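PDB 3LJX: MmoQ Response regulator from Methylococcus capsulatus, which probably makes cyclic di-GMP from two GTP molecules when whole, this chain being the fragment that contains its HDOD domain. Local coordinates for residues A[121-126]-A[223-228]; A[127-132]-A[216-221]. All coordinates share one frame; numbering follows the deposited sequence.

Interaction 1: residues A[121-126]-A[223-228]; sequences QSITAQ and LALAQH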
loop_
_atom_site.group_PDB
_atom_site.type_symbol
_atom_site.label_atom_id
_atom_site.label_comp_id
_atom_site.label_asym_id
_atom_site.label_seq_id
_atom_site.Cartn_x
_atom_site.Cartn_y
_atom_site.Cartn_z
ATOM N N GLN A 121 11.213 0.535 -3.099
ATOM C CA GLN A 121 11.720 0.397 -4.454
ATOM C C GLN A 121 13.224 0.589 -4.523
ATOM O O GLN A 121 13.917 -0.234 -5.130
ATOM C CB GLN A 121 11.044 1.377 -5.409
ATOM C CG GLN A 121 11.703 1.379 -6.773
ATOM C CD GLN A 121 10.736 1.711 -7.869
ATOM O OE1 GLN A 121 10.126 2.781 -7.873
ATOM N NE2 GLN A 121 10.581 0.793 -8.816
ATOM N N SER A 122 13.737 1.658 -3.901
ATOM C CA SER A 122 15.195 1.909 -3.880
ATOM C C SER A 122 15.971 0.783 -3.227
ATOM O O SER A 122 16.957 0.292 -3.768
ATOM C CB SER A 122 15.549 3.212 -3.158
ATOM O OG SER A 122 15.292 4.327 -3.981
ATOM N N ILE A 123 15.542 0.403 -2.033
ATOM C CA ILE A 123 16.154 -0.718 -1.346
ATOM C C ILE A 123 16.199 -1.962 -2.244
ATOM O O ILE A 123 17.273 -2.507 -2.497
ATOM C CB ILE A 123 15.420 -1.023 -0.036
ATOM C CG1 ILE A 123 15.619 0.142 0.939
ATOM C CG2 ILE A 123 15.904 -2.340 0.546
ATOM C CD1 ILE A 123 14.669 0.145 2.131
ATOM N N THR A 124 15.052 -2.396 -2.759
ATOM C CA THR A 124 15.047 -3.629 -3.548
ATOM C C THR A 124 15.809 -3.480 -4.867
ATOM O O THR A 124 16.310 -4.467 -5.411
ATOM C CB THR A 124 13.627 -4.116 -3.818
ATOM O OG1 THR A 124 12.912 -3.104 -4.541
ATOM C CG2 THR A 124 12.908 -4.411 -2.482
ATOM N N ALA A 125 15.913 -2.242 -5.356
ATOM C CA ALA A 125 16.617 -1.942 -6.610
ATOM C C ALA A 125 18.098 -2.252 -6.512
ATOM O O ALA A 125 18.765 -2.500 -7.513
ATOM C CB ALA A 125 16.417 -0.478 -7.012
ATOM N N GLN A 126 18.616 -2.240 -5.302
ATOM C CA GLN A 126 20.017 -2.540 -5.125
ATOM C C GLN A 126 20.192 -3.945 -4.572
ATOM O O GLN A 126 21.263 -4.296 -4.121
ATOM C CB GLN A 126 20.702 -1.479 -4.239
ATOM C CG GLN A 126 20.149 -1.377 -2.823
ATOM C CD GLN A 126 20.578 -0.093 -2.091
ATOM O OE1 GLN A 126 19.797 0.864 -1.978
ATOM N NE2 GLN A 126 21.817 -0.075 -1.584
ATOM N N LEU A 223 11.260 -4.667 3.918
ATOM C CA LEU A 223 9.997 -3.991 4.194
ATOM C C LEU A 223 10.097 -3.221 5.502
ATOM O O LEU A 223 9.725 -2.049 5.565
ATOM C CB LEU A 223 8.862 -5.006 4.289
ATOM C CG LEU A 223 8.264 -5.428 2.949
ATOM C CD1 LEU A 223 7.835 -6.914 2.960
ATOM C CD2 LEU A 223 7.101 -4.490 2.612
ATOM N N ALA A 224 10.615 -3.886 6.536
ATOM C CA ALA A 224 10.747 -3.273 7.854
ATOM C C ALA A 224 11.622 -2.028 7.742
ATOM O O ALA A 224 11.327 -0.996 8.341
ATOM C CB ALA A 224 11.340 -4.278 8.885
ATOM N N LEU A 225 12.685 -2.118 6.948
ATOM C CA LEU A 225 13.559 -0.973 6.767
ATOM C C LEU A 225 12.858 0.182 6.032
ATOM O O LEU A 225 13.034 1.346 6.392
ATOM C CB LEU A 225 14.812 -1.379 6.025
ATOM C CG LEU A 225 15.983 -0.472 6.320
ATOM C CD1 LEU A 225 16.309 -0.529 7.813
ATOM C CD2 LEU A 225 17.154 -0.927 5.482
ATOM N N ALA A 226 12.062 -0.132 5.013
ATOM C CA ALA A 226 11.329 0.914 4.305
ATOM C C ALA A 226 10.363 1.599 5.265
ATOM O O ALA A 226 10.193 2.820 5.227
ATOM C CB ALA A 226 10.561 0.342 3.117
ATOM N N GLN A 227 9.728 0.806 6.122
ATOM C CA GLN A 227 8.753 1.342 7.062
ATOM C C GLN A 227 9.423 2.255 8.090
ATOM O O GLN A 227 8.978 3.390 8.313
ATOM C CB GLN A 227 7.994 0.213 7.769
ATOM C CG GLN A 227 7.042 0.714 8.842
ATOM C CD GLN A 227 5.864 1.503 8.270
ATOM O OE1 GLN A 227 5.273 1.119 7.261
ATOM N NE2 GLN A 227 5.511 2.601 8.927
ATOM N N HIS A 228 10.495 1.763 8.714
ATOM C CA HIS A 228 11.154 2.517 9.790
ATOM C C HIS A 228 11.846 3.759 9.262
ATOM O O HIS A 228 11.798 4.814 9.882
ATOM C CB HIS A 228 12.148 1.641 10.569
ATOM C CG HIS A 228 11.491 0.632 11.461
ATOM N ND1 HIS A 228 10.810 -0.463 10.972
ATOM C CD2 HIS A 228 11.415 0.549 12.810
ATOM C CE1 HIS A 228 10.343 -1.177 11.981
ATOM N NE2 HIS A 228 10.697 -0.585 13.108
#
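Helix-against-helix packing in this all-helical HDOD fragment sets I123, near the C-terminal end of helix 106-125, against L225 and A226 of helix 214-233. The contact is small, burying 104 Å² over both sides, and wholly apolar, with no hydrogen bond between the segments. One methyl group carries it. With chi1 at -67°, I123 places CG2 anti to its backbone N and CG1 anti to its carbonyl carbon, and a nearly extended chi2 of 165° carries CD1 across to the second helix. There CD1 ends against the backbone, 3.9 Å from A226 N, and touches both CB of L225 and CB of A226, each at 4.2 Å. The small side chain of A226 lets this methyl approach the main chain, and the CA atoms of I123 and A226 are 7.6 Å apart. L225 meets I123 most closely through CB; its side chain also packs on L247 and A251 of helix 245-254. A226 also packs on R116 and L120, extending the same interface back along helix 106-125, while Q227 OE1 adds a polar tie to R116 NH1.

Within helix 214-233, H228 ND1 donates to A224 O at 2.7 Å with an N-H...O angle of 152°. The acceptor lies in the plane of the imidazole, which restrains the turning of the ring, and the same carbonyl also receives the backbone N of H228. Such an isoleucine methyl resting on an alanine of the neighbouring helix makes a modest apolar helix-helix contact, typical of an all-alpha fragment containing the HDOD domain.

Interaction 2: residues A[127-132]-A[216-221]; sequences ASTVAP and TGRFAR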
loop_
_atom_site.group_PDB
_atom_site.type_symbol
_atom_site.label_atom_id
_atom_site.label_comp_id
_atom_site.label_asym_id
_atom_site.label_seq_id
_atom_site.Cartn_x
_atom_site.Cartn_y
_atom_site.Cartn_z
ATOM N N ALA A 127 19.130 -4.743 -4.601
ATOM C CA ALA A 127 19.210 -6.118 -4.123
ATOM C C ALA A 127 18.660 -7.101 -5.154
ATOM O O ALA A 127 18.367 -6.722 -6.288
ATOM C CB ALA A 127 18.491 -6.274 -2.786
ATOM N N SER A 128 18.514 -8.363 -4.767
ATOM C CA SER A 128 18.048 -9.364 -5.718
ATOM C C SER A 128 16.909 -10.236 -5.199
ATOM O O SER A 128 16.846 -11.415 -5.534
ATOM C CB SER A 128 19.216 -10.253 -6.144
ATOM O OG SER A 128 20.192 -9.483 -6.813
ATOM N N THR A 129 16.022 -9.670 -4.385
ATOM C CA THR A 129 14.922 -10.436 -3.809
ATOM C C THR A 129 13.691 -10.419 -4.714
ATOM O O THR A 129 13.253 -11.461 -5.211
ATOM C CB THR A 129 14.530 -9.909 -2.405
ATOM O OG1 THR A 129 14.426 -8.474 -2.440
ATOM C CG2 THR A 129 15.575 -10.296 -1.396
ATOM N N VAL A 130 13.134 -9.233 -4.921
ATOM C CA VAL A 130 11.908 -9.094 -5.695
ATOM C C VAL A 130 12.087 -8.039 -6.786
ATOM O O VAL A 130 13.058 -7.276 -6.768
ATOM C CB VAL A 130 10.739 -8.683 -4.779
ATOM C CG1 VAL A 130 10.597 -9.669 -3.635
ATOM C CG2 VAL A 130 10.974 -7.287 -4.223
ATOM N N ALA A 131 11.167 -8.011 -7.746
ATOM C CA ALA A 131 11.168 -6.958 -8.764
ATOM C C ALA A 131 10.798 -5.645 -8.086
ATOM O O ALA A 131 9.763 -5.558 -7.418
ATOM C CB ALA A 131 10.173 -7.282 -9.858
ATOM N N PRO A 132 11.646 -4.621 -8.235
ATOM C CA PRO A 132 11.399 -3.339 -7.533
ATOM C C PRO A 132 10.069 -2.669 -7.879
ATOM O O PRO A 132 9.431 -2.082 -6.999
ATOM C CB PRO A 132 12.592 -2.467 -7.943
ATOM C CG PRO A 132 13.715 -3.504 -8.227
ATOM C CD PRO A 132 13.002 -4.711 -8.816
ATOM N N THR A 216 12.028 -14.900 2.150
ATOM C CA THR A 216 10.910 -14.295 2.864
ATOM C C THR A 216 11.416 -13.409 3.998
ATOM O O THR A 216 10.916 -12.298 4.192
ATOM C CB THR A 216 9.942 -15.345 3.430
ATOM O OG1 THR A 216 9.540 -16.239 2.384
ATOM C CG2 THR A 216 8.717 -14.659 3.973
ATOM N N GLY A 217 12.421 -13.901 4.723
ATOM C CA GLY A 217 13.032 -13.154 5.810
ATOM C C GLY A 217 13.744 -11.920 5.287
ATOM O O GLY A 217 13.671 -10.842 5.884
ATOM N N ARG A 218 14.417 -12.061 4.149
ATOM C CA ARG A 218 15.190 -10.944 3.615
ATOM C C ARG A 218 14.260 -9.849 3.103
ATOM O O ARG A 218 14.480 -8.653 3.348
ATOM C CB ARG A 218 16.146 -11.403 2.519
ATOM C CG ARG A 218 17.161 -10.349 2.124
ATOM C CD ARG A 218 18.045 -10.858 1.010
ATOM N NE ARG A 218 19.349 -11.248 1.512
ATOM C CZ ARG A 218 20.449 -10.528 1.328
ATOM N NH1 ARG A 218 20.388 -9.396 0.636
ATOM N NH2 ARG A 218 21.608 -10.943 1.827
ATOM N N PHE A 219 13.203 -10.255 2.415
ATOM C CA PHE A 219 12.233 -9.288 1.930
ATOM C C PHE A 219 11.548 -8.624 3.132
ATOM O O PHE A 219 11.348 -7.409 3.141
ATOM C CB PHE A 219 11.229 -9.971 0.997
ATOM C CG PHE A 219 10.286 -9.027 0.307
ATOM C CD1 PHE A 219 10.697 -7.767 -0.079
ATOM C CD2 PHE A 219 8.986 -9.422 0.014
ATOM C CE1 PHE A 219 9.820 -6.898 -0.722
ATOM C CE2 PHE A 219 8.105 -8.563 -0.632
ATOM C CZ PHE A 219 8.529 -7.296 -1.004
ATOM N N ALA A 220 11.222 -9.411 4.159
ATOM C CA ALA A 220 10.632 -8.842 5.367
ATOM C C ALA A 220 11.541 -7.753 5.965
ATOM O O ALA A 220 11.077 -6.671 6.335
ATOM C CB ALA A 220 10.329 -9.940 6.408
ATOM N N ARG A 221 12.834 -8.034 6.063
ATOM C CA ARG A 221 13.761 -7.043 6.610
ATOM C C ARG A 221 13.814 -5.804 5.709
ATOM O O ARG A 221 13.972 -4.683 6.195
ATOM C CB ARG A 221 15.154 -7.635 6.819
ATOM C CG ARG A 221 15.259 -8.522 8.070
ATOM C CD ARG A 221 16.681 -9.064 8.306
ATOM N NE ARG A 221 16.988 -10.171 7.402
ATOM C CZ ARG A 221 16.587 -11.421 7.607
ATOM N NH1 ARG A 221 15.868 -11.727 8.687
ATOM N NH2 ARG A 221 16.891 -12.370 6.731
#
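V130 and T129, in the loop between helices 106-125 and 132-141 of the HDOD fragment, pack on F219 and R218 of helix 214-233. The two segments bury 202 Å² between them, with no hydrogen bond across.

The most regular feature is a CH-pi contact: V130 CG1 stands 3.8 Å from the centroid of the F219 ring and only 3° off its normal, directly above the middle of one face. The second methyl, CG2, lies beyond the ring carbons on the CE1 side, 3.7 Å from F219 CE1, so one methyl sits over the centre of the ring and the other above and outside its rim. F219 reaches this place because its CG is anti to the backbone N (chi1 -173°), which swings the ring out from the helix toward the loop; it also touches A201 and L138. Replacing F219 with an alanine would probably leave both V130 methyls without the surface they rest on and open a gap between the loop and the helix.

T129 meets R218 instead. Its hydroxyl sits between the backbone N and the carbonyl carbon (chi1 47°) and is hydrogen-bonded to Q222 OE1, which fixes the rotation of the side chain and sends CG2 toward R218. That arginine runs extended through its first two torsions, then bends at chi3, and its NH1 makes a weak hydrogen bond to C254 O. The aliphatic part thus becomes the platform for the threonine, the two side chains crossing at about a right angle. T129 CG2 comes nearest to R218 CD, at 3.5 Å.

How the interactions relate
From the N terminus, the chain passes through 121-126, at the end of helix 106-125, and directly into 127-132, the loop that runs into helix 132-141 at P132. After many further residues, mostly helical, helix 214-233 offers 216-221 first and 223-228 next. Interaction 2 therefore closes the inner loop and is nested within the one closed by interaction 1; the two do not cross. Their centres are 8 Å apart, and their first segments touch directly: T124 OG1 lies 3.4 Å from P132 CA, and T124 CG2 is 3.9 Å from V130 CG2. Together they fasten successive turns of helix 214-233 to a helix end and the connection that follows it.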